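Local coordinates for K Homology domain-containing protein (Aeropyrum pernix, PDB 1TUA) that probably binds RNA through its KH domains, although its precise cellular role has not been established, at residues E24-A27 against E28-R32; I154-A158 against E159-H163; R172-R175 against E176-R180. One frame throughout, in Å; residues are numbered along the deposited sequence.

How the contacts relate
Contact 1 lies on helix 24-33 of the first KH domain, on the opposite side of the chain's centre from contacts 2 and 3; its centre is about 37 Å from that of contact 2 and about 36 Å from that of contact 3. Contact 2 closes helix 144-158 and turns the chain into helix 163-188, on which contact 3 sits further along, with about 20 Å between their centres and about 7 Å between their nearest atoms. I173 and I177 of contact 3 pack back on the helix that contact 2 ends. E24 of contact 1 pairs with R22 of the preceding GXXG loop, which in KH domains usually contacts nucleic acid, so contact 1 probably adjoins any bound RNA.

Contact 1 (E24-A27 against E28-R32)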
loop_
_atom_site.group_PDB
_atom_site.type_symbol
_atom_site.label_atom_id
_atom_site.label_comp_id
_atom_site.label_asym_id
_atom_site.label_seq_id
_atom_site.Cartn_x
_atom_site.Cartn_y
_atom_site.Cartn_z
ATOM N N GLU A 24 2.023 9.022 -19.023
ATOM C CA GLU A 24 0.607 8.721 -18.852
ATOM C C GLU A 24 0.163 8.437 -17.416
ATOM O O GLU A 24 -0.974 8.739 -17.055
ATOM C CB GLU A 24 0.211 7.540 -19.745
ATOM C CG GLU A 24 1.006 6.268 -19.482
ATOM C CD GLU A 24 0.573 5.117 -20.375
ATOM O OE1 GLU A 24 0.417 5.345 -21.598
ATOM O OE2 GLU A 24 0.396 3.990 -19.856
ATOM N N VAL A 25 1.042 7.854 -16.604
ATOM C CA VAL A 25 0.679 7.549 -15.224
ATOM C C VAL A 25 0.619 8.804 -14.365
ATOM O O VAL A 25 -0.390 9.049 -13.691
ATOM C CB VAL A 25 1.647 6.527 -14.580
ATOM C CG1 VAL A 25 1.359 6.403 -13.079
ATOM C CG2 VAL A 25 1.471 5.168 -15.245
ATOM N N LYS A 26 1.670 9.619 -14.382
ATOM C CA LYS A 26 1.613 10.832 -13.573
ATOM C C LYS A 26 0.508 11.742 -14.106
ATOM O O LYS A 26 -0.139 12.452 -13.337
ATOM C CB LYS A 26 2.957 11.571 -13.557
ATOM C CG LYS A 26 3.320 12.276 -14.830
ATOM C CD LYS A 26 4.450 13.265 -14.586
ATOM C CE LYS A 26 4.693 14.107 -15.821
ATOM N NZ LYS A 26 5.621 15.234 -15.549
ATOM N N ALA A 27 0.278 11.713 -15.418
ATOM C CA ALA A 27 -0.775 12.534 -16.019
ATOM C C ALA A 27 -2.142 12.133 -15.473
ATOM O O ALA A 27 -2.968 12.991 -15.177
ATOM C CB ALA A 27 -0.770 12.386 -17.528
ATOM N N GLU A 28 -2.376 10.828 -15.351
ATOM C CA GLU A 28 -3.645 10.324 -14.840
ATOM C C GLU A 28 -3.803 10.673 -13.360
ATOM O O GLU A 28 -4.902 11.018 -12.914
ATOM C CB GLU A 28 -3.728 8.807 -15.040
ATOM C CG GLU A 28 -5.085 8.189 -14.722
ATOM C CD GLU A 28 -6.234 8.855 -15.471
ATOM O OE1 GLU A 28 -6.001 9.451 -16.549
ATOM O OE2 GLU A 28 -7.384 8.771 -14.988
ATOM N N ILE A 29 -2.716 10.591 -12.591
ATOM C CA ILE A 29 -2.810 10.933 -11.171
ATOM C C ILE A 29 -3.179 12.410 -11.052
ATOM O O ILE A 29 -4.053 12.784 -10.265
ATOM C CB ILE A 29 -1.479 10.696 -10.428
ATOM C CG1 ILE A 29 -1.097 9.220 -10.502
ATOM C CG2 ILE A 29 -1.628 11.111 -8.963
ATOM C CD1 ILE A 29 0.279 8.920 -9.935
ATOM N N MET A 30 -2.518 13.245 -11.852
ATOM C CA MET A 30 -2.780 14.680 -11.853
ATOM C C MET A 30 -4.235 14.959 -12.235
ATOM O O MET A 30 -4.924 15.744 -11.589
ATOM C CB MET A 30 -1.844 15.394 -12.847
ATOM C CG MET A 30 -0.382 15.525 -12.395
ATOM S SD MET A 30 0.706 16.337 -13.635
ATOM C CE MET A 30 1.520 14.993 -14.235
ATOM N N ARG A 31 -4.691 14.300 -13.294
ATOM C CA ARG A 31 -6.047 14.471 -13.806
ATOM C C ARG A 31 -7.144 14.167 -12.794
ATOM O O ARG A 31 -8.111 14.915 -12.671
ATOM C CB ARG A 31 -6.222 13.580 -15.037
ATOM C CG ARG A 31 -7.558 13.689 -15.726
ATOM C CD ARG A 31 -7.501 12.978 -17.071
ATOM N NE ARG A 31 -6.382 13.469 -17.875
ATOM C CZ ARG A 31 -5.296 12.757 -18.176
ATOM N NH1 ARG A 31 -5.176 11.508 -17.743
ATOM N NH2 ARG A 31 -4.327 13.296 -18.906
ATOM N N ARG A 32 -6.987 13.071 -12.064
ATOM C CA ARG A 32 -7.990 12.655 -11.086
ATOM C C ARG A 32 -7.984 13.400 -9.753
ATOM O O ARG A 32 -8.998 13.409 -9.048
ATOM C CB ARG A 32 -7.856 11.150 -10.841
ATOM C CG ARG A 32 -8.193 10.344 -12.086
ATOM C CD ARG A 32 -8.046 8.850 -11.892
ATOM N NE ARG A 32 -8.923 8.335 -10.847
ATOM C CZ ARG A 32 -9.086 7.040 -10.587
ATOM N NH1 ARG A 32 -8.433 6.130 -11.305
ATOM N NH2 ARG A 32 -9.889 6.655 -9.598
HETATM O O HOH W 1 -2.817 9.606 -18.983
#
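K26 and M30 lie side by side on helix 24-33, the helix that follows the GXXG loop of a type I KH domain. Four backbone bonds join the two halves of this stretch one helical turn apart, from the amides of E28, I29, M30 and R31 to the carbonyls of E24, V25, K26 and A27; the M30 N to K26 O bond measures 2.9 Å.

The closest apolar approach is made by the M30 methyl. The M30 chain bends at its last torsion (chi3 -104°), which turns this methyl back over the lysine: M30 CE is 3.3 Å from K26 CG, tighter than a usual van der Waals contact, and 3.2 Å from K26 O. K26 meets it with CG set between its backbone N and carbonyl carbon (chi1 73°) and the rest of the chain extended. With an alanine in place of M30, the methylenes of K26 would probably lose their neighbour and be free to turn, and a gap would open beside I37 of strand 35-40. On the side turned to helix 57-72 the side chains of V25 and I29 slant across each other, V25 CG1 4.2 Å from I29 CD1, and both continue into that helix, V25 on I70 and I29 on A63 and V66.

The charged contacts are on the outer side. E24 turns its carboxylate away to a salt bridge with R22. E28, bent at chi2, forms a salt bridge with R31, R31 NH1 standing 2.5 Å from E28 OE1, though as a hydrogen bond it is weak. The carboxylate meets the guanidinium at its edge, while A27 O lies over one face. A water in the guanidinium plane donates to E24 O at 2.8 Å and accepts from R31 NH1 at 3.3 Å.

Contact 2 (I154-A158 against E159-H163); sequences IEMLA and EGRMH
M156 O accepts a hydrogen bond from R161 N at 3.2 Å, with an N-H...O angle of 157°, while G160 N bonds to L157 O at 3.0 Å. E159 N adds a weak bond to M156 O, so the final turn of helix 144-158 is gripped by three successive amides. The two stronger bonds differ in approach: R161 N is tilted modestly from the carbonyl plane of M156, whereas G160 N stands well above that of L157.

Two side-chain pairs flank the turn. R161 CG sits 4.0 Å from M156 CB, the bend of the arginine at chi2 (-73°) then carrying its guanidinium off. L157 CD2 comes up obliquely to the imidazole of H163, the two side chains crossing at about a right angle.

This is a Schellman motif, with its six-to-one and five-to-two bonds and the contact between the side chains that flank it. The positive phi of G160 (99°) calls for a glycine, because a side chain here would press against the preceding carbonyl oxygen.

Further out, one water donates to L157 O at 2.7 Å and to R161 O at 3.0 Å, tying the last helical turn to the loop that follows; R161 O also accepts from R111 NH2. L157 continues onto I112, I123 and V166, and A158 onto I108, so the turn is seated against helices 102-113 and 118-127. The chain then passes through M162, at the N-cap position of helix 163-188, whose V166 also touches M156 and R161.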
loop_
_atom_site.group_PDB
_atom_site.type_symbol
_atom_site.label_atom_id
_atom_site.label_comp_id
_atom_site.label_asym_id
_atom_site.label_seq_id
_atom_site.Cartn_x
_atom_site.Cartn_y
_atom_site.Cartn_z
ATOM N N ILE A 154 0.812 -10.496 8.208
ATOM C CA ILE A 154 2.117 -10.474 7.554
ATOM C C ILE A 154 3.228 -10.498 8.605
ATOM O O ILE A 154 4.203 -11.234 8.469
ATOM C CB ILE A 154 2.296 -9.213 6.682
ATOM C CG1 ILE A 154 1.290 -9.227 5.525
ATOM C CG2 ILE A 154 3.730 -9.146 6.160
ATOM C CD1 ILE A 154 1.496 -10.362 4.553
ATOM N N GLU A 155 3.084 -9.691 9.652
ATOM C CA GLU A 155 4.091 -9.669 10.704
ATOM C C GLU A 155 4.203 -11.046 11.372
ATOM O O GLU A 155 5.311 -11.526 11.637
ATOM C CB GLU A 155 3.748 -8.597 11.739
ATOM C CG GLU A 155 3.824 -7.184 11.184
ATOM C CD GLU A 155 3.339 -6.131 12.170
ATOM O OE1 GLU A 155 2.276 -6.341 12.799
ATOM O OE2 GLU A 155 4.013 -5.090 12.306
ATOM N N MET A 156 3.061 -11.682 11.635
ATOM C CA MET A 156 3.050 -13.009 12.258
ATOM C C MET A 156 3.798 -14.032 11.396
ATOM O O MET A 156 4.517 -14.882 11.920
ATOM C CB MET A 156 1.611 -13.484 12.496
ATOM C CG MET A 156 0.896 -12.800 13.665
ATOM S SD MET A 156 -0.865 -13.218 13.755
ATOM C CE MET A 156 -0.825 -14.860 14.365
ATOM N N LEU A 157 3.633 -13.953 10.078
ATOM C CA LEU A 157 4.324 -14.882 9.188
ATOM C C LEU A 157 5.817 -14.580 9.168
ATOM O O LEU A 157 6.635 -15.495 9.119
ATOM C CB LEU A 157 3.768 -14.802 7.760
ATOM C CG LEU A 157 2.368 -15.365 7.514
ATOM C CD1 LEU A 157 2.007 -15.212 6.041
ATOM C CD2 LEU A 157 2.324 -16.826 7.916
ATOM N N ALA A 158 6.168 -13.294 9.212
ATOM C CA ALA A 158 7.571 -12.886 9.194
ATOM C C ALA A 158 8.262 -13.320 10.477
ATOM O O ALA A 158 9.490 -13.329 10.560
ATOM C CB ALA A 158 7.683 -11.372 9.029
ATOM N N GLU A 159 7.464 -13.679 11.478
ATOM C CA GLU A 159 8.006 -14.112 12.753
ATOM C C GLU A 159 8.043 -15.635 12.896
ATOM O O GLU A 159 8.483 -16.156 13.917
ATOM C CB GLU A 159 7.213 -13.457 13.883
ATOM C CG GLU A 159 7.237 -11.941 13.764
ATOM C CD GLU A 159 6.493 -11.235 14.871
ATOM O OE1 GLU A 159 5.272 -11.469 15.025
ATOM O OE2 GLU A 159 7.138 -10.435 15.588
ATOM N N GLY A 160 7.582 -16.344 11.866
ATOM C CA GLY A 160 7.625 -17.799 11.891
ATOM C C GLY A 160 6.385 -18.594 12.271
ATOM O O GLY A 160 6.443 -19.829 12.329
ATOM N N ARG A 161 5.271 -17.915 12.528
ATOM C CA ARG A 161 4.036 -18.599 12.900
ATOM C C ARG A 161 3.587 -19.520 11.774
ATOM O O ARG A 161 3.889 -19.263 10.608
ATOM C CB ARG A 161 2.931 -17.577 13.173
ATOM C CG ARG A 161 3.214 -16.610 14.309
ATOM C CD ARG A 161 3.103 -17.308 15.651
ATOM N NE ARG A 161 3.111 -16.368 16.768
ATOM C CZ ARG A 161 2.984 -16.722 18.046
ATOM N NH1 ARG A 161 2.839 -18.003 18.375
ATOM N NH2 ARG A 161 2.997 -15.795 18.998
ATOM N N MET A 162 2.871 -20.590 12.116
ATOM C CA MET A 162 2.357 -21.519 11.107
ATOM C C MET A 162 1.340 -20.740 10.281
ATOM O O MET A 162 0.769 -19.766 10.764
ATOM C CB MET A 162 1.636 -22.711 11.755
ATOM C CG MET A 162 2.515 -23.744 12.468
ATOM S SD MET A 162 1.541 -25.199 13.008
ATOM C CE MET A 162 0.883 -24.602 14.583
ATOM N N HIS A 163 1.107 -21.164 9.045
ATOM C CA HIS A 163 0.129 -20.486 8.202
ATOM C C HIS A 163 -1.279 -20.651 8.777
ATOM O O HIS A 163 -2.049 -19.696 8.844
ATOM C CB HIS A 163 0.183 -21.049 6.778
ATOM C CG HIS A 163 1.396 -20.624 6.011
ATOM N ND1 HIS A 163 1.522 -19.370 5.452
ATOM C CD2 HIS A 163 2.553 -21.272 5.744
ATOM C CE1 HIS A 163 2.705 -19.264 4.875
ATOM N NE2 HIS A 163 3.351 -20.403 5.038
HETATM O O HOH W 2 6.139 -18.160 8.926
#

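Contact 3 (R172-R175 against E176-R180)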
loop_
_atom_site.group_PDB
_atom_site.type_symbol
_atom_site.label_atom_id
_atom_site.label_comp_id
_atom_site.label_asym_id
_atom_site.label_seq_id
_atom_site.Cartn_x
_atom_site.Cartn_y
_atom_site.Cartn_z
ATOM N N ARG A 172 -10.652 -14.747 12.941
ATOM C CA ARG A 172 -11.298 -14.191 14.126
ATOM C C ARG A 172 -11.390 -12.679 14.007
ATOM O O ARG A 172 -12.442 -12.090 14.253
ATOM C CB ARG A 172 -10.506 -14.548 15.386
ATOM C CG ARG A 172 -10.310 -16.037 15.585
ATOM C CD ARG A 172 -11.608 -16.742 15.948
ATOM N NE ARG A 172 -11.466 -18.196 15.873
ATOM C CZ ARG A 172 -10.536 -18.896 16.519
ATOM N NH1 ARG A 172 -9.651 -18.282 17.300
ATOM N NH2 ARG A 172 -10.485 -20.214 16.381
ATOM N N ILE A 173 -10.276 -12.059 13.634
ATOM C CA ILE A 173 -10.217 -10.613 13.484
ATOM C C ILE A 173 -11.186 -10.102 12.422
ATOM O O ILE A 173 -11.907 -9.128 12.651
ATOM C CB ILE A 173 -8.785 -10.151 13.104
ATOM C CG1 ILE A 173 -7.804 -10.498 14.230
ATOM C CG2 ILE A 173 -8.775 -8.657 12.817
ATOM C CD1 ILE A 173 -8.130 -9.855 15.556
ATOM N N MET A 174 -11.206 -10.758 11.263
ATOM C CA MET A 174 -12.075 -10.335 10.168
ATOM C C MET A 174 -13.559 -10.623 10.387
ATOM O O MET A 174 -14.412 -9.846 9.956
ATOM C CB MET A 174 -11.605 -10.954 8.850
ATOM C CG MET A 174 -10.342 -10.303 8.277
ATOM S SD MET A 174 -10.510 -8.516 7.947
ATOM C CE MET A 174 -11.986 -8.512 6.963
ATOM N N ARG A 175 -13.877 -11.731 11.049
ATOM C CA ARG A 175 -15.275 -12.041 11.307
ATOM C C ARG A 175 -15.816 -10.974 12.271
ATOM O O ARG A 175 -16.961 -10.538 12.167
ATOM C CB ARG A 175 -15.411 -13.451 11.902
ATOM C CG ARG A 175 -16.860 -13.916 11.998
ATOM C CD ARG A 175 -17.012 -15.355 12.462
ATOM N NE ARG A 175 -18.364 -15.548 12.975
ATOM C CZ ARG A 175 -18.779 -16.620 13.644
ATOM N NH1 ARG A 175 -17.946 -17.627 13.887
ATOM N NH2 ARG A 175 -20.025 -16.668 14.101
ATOM N N GLU A 176 -14.964 -10.530 13.188
ATOM C CA GLU A 176 -15.325 -9.506 14.165
ATOM C C GLU A 176 -15.595 -8.163 13.474
ATOM O O GLU A 176 -16.566 -7.468 13.785
ATOM C CB GLU A 176 -14.182 -9.351 15.171
ATOM C CG GLU A 176 -14.423 -8.340 16.271
ATOM C CD GLU A 176 -13.128 -7.960 16.983
ATOM O OE1 GLU A 176 -12.372 -8.881 17.380
ATOM O OE2 GLU A 176 -12.866 -6.741 17.141
ATOM N N ILE A 177 -14.724 -7.804 12.536
ATOM C CA ILE A 177 -14.854 -6.552 11.792
ATOM C C ILE A 177 -16.137 -6.532 10.958
ATOM O O ILE A 177 -16.907 -5.567 10.994
ATOM C CB ILE A 177 -13.624 -6.347 10.860
ATOM C CG1 ILE A 177 -12.373 -6.123 11.712
ATOM C CG2 ILE A 177 -13.852 -5.169 9.918
ATOM C CD1 ILE A 177 -11.084 -6.126 10.924
ATOM N N LYS A 178 -16.368 -7.608 10.214
ATOM C CA LYS A 178 -17.545 -7.696 9.368
ATOM C C LYS A 178 -18.826 -7.824 10.182
ATOM O O LYS A 178 -19.858 -7.275 9.808
ATOM C CB LYS A 178 -17.417 -8.874 8.404
ATOM C CG LYS A 178 -16.325 -8.706 7.368
ATOM C CD LYS A 178 -16.386 -9.839 6.367
ATOM C CE LYS A 178 -15.379 -9.653 5.262
ATOM N NZ LYS A 178 -15.487 -10.757 4.267
ATOM N N ARG A 179 -18.766 -8.552 11.292
ATOM C CA ARG A 179 -19.950 -8.699 12.128
ATOM C C ARG A 179 -20.374 -7.321 12.625
ATOM O O ARG A 179 -21.546 -6.953 12.543
ATOM C CB ARG A 179 -19.662 -9.621 13.319
ATOM C CG ARG A 179 -20.855 -9.813 14.257
ATOM C CD ARG A 179 -20.760 -11.129 15.020
ATOM N NE ARG A 179 -21.904 -11.345 15.903
ATOM C CZ ARG A 179 -22.107 -10.681 17.038
ATOM N NH1 ARG A 179 -21.236 -9.756 17.433
ATOM N NH2 ARG A 179 -23.183 -10.938 17.777
ATOM N N ARG A 180 -19.408 -6.556 13.121
ATOM C CA ARG A 180 -19.669 -5.216 13.632
ATOM C C ARG A 180 -20.258 -4.331 12.543
ATOM O O ARG A 180 -21.178 -3.552 12.791
ATOM C CB ARG A 180 -18.374 -4.601 14.151
ATOM C CG ARG A 180 -18.568 -3.375 15.010
ATOM C CD ARG A 180 -17.231 -2.831 15.484
ATOM N NE ARG A 180 -16.332 -3.903 15.912
ATOM C CZ ARG A 180 -15.252 -4.293 15.234
ATOM N NH1 ARG A 180 -14.928 -3.695 14.091
ATOM N NH2 ARG A 180 -14.503 -5.291 15.689
#
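I177 CD1 is the apolar meeting point of this stretch, lying 3.9 Å from I173 CG2 one turn earlier and 3.9 Å from M174 SD, the I173 and M174 side chains each crossing that of I177 at a slant. M174 is folded at chi2 (-59°) and again at chi3, which bends the thioether round toward the later turn, so that its methyl also reaches K178: the M174 CE to K178 CE distance is 4.0 Å. The lysine offers only its aliphatic length here.

Hydrogen bonding is purely backbone across the two halves. The amides of E176, I177, K178 and R179 bond to the carbonyls of R172, I173, M174 and R175, the bond from K178 N to M174 O being nearly straight, with an N-H...O angle of 170°.

The charged side chains divide. E176 and R180 form a salt bridge with 2.6 Å between R180 NH2 and E176 OE2; the carboxylate comes in at the guanidinium edge, in its plane, while E176 O lies over one face. R180 NH1 has a second, long and weak ion pair with E145. Apart from these, R175 and R179 both extend outward, R175 NH2 remaining 5.9 Å from R179 NE, like charges that probably repel mildly.

I173 touches A149 and I177 touches E145 and R146, so helix 163-188 packs antiparallel on helix 144-158, the C-terminal helix of the second KH domain, extending that domain with an extra helix.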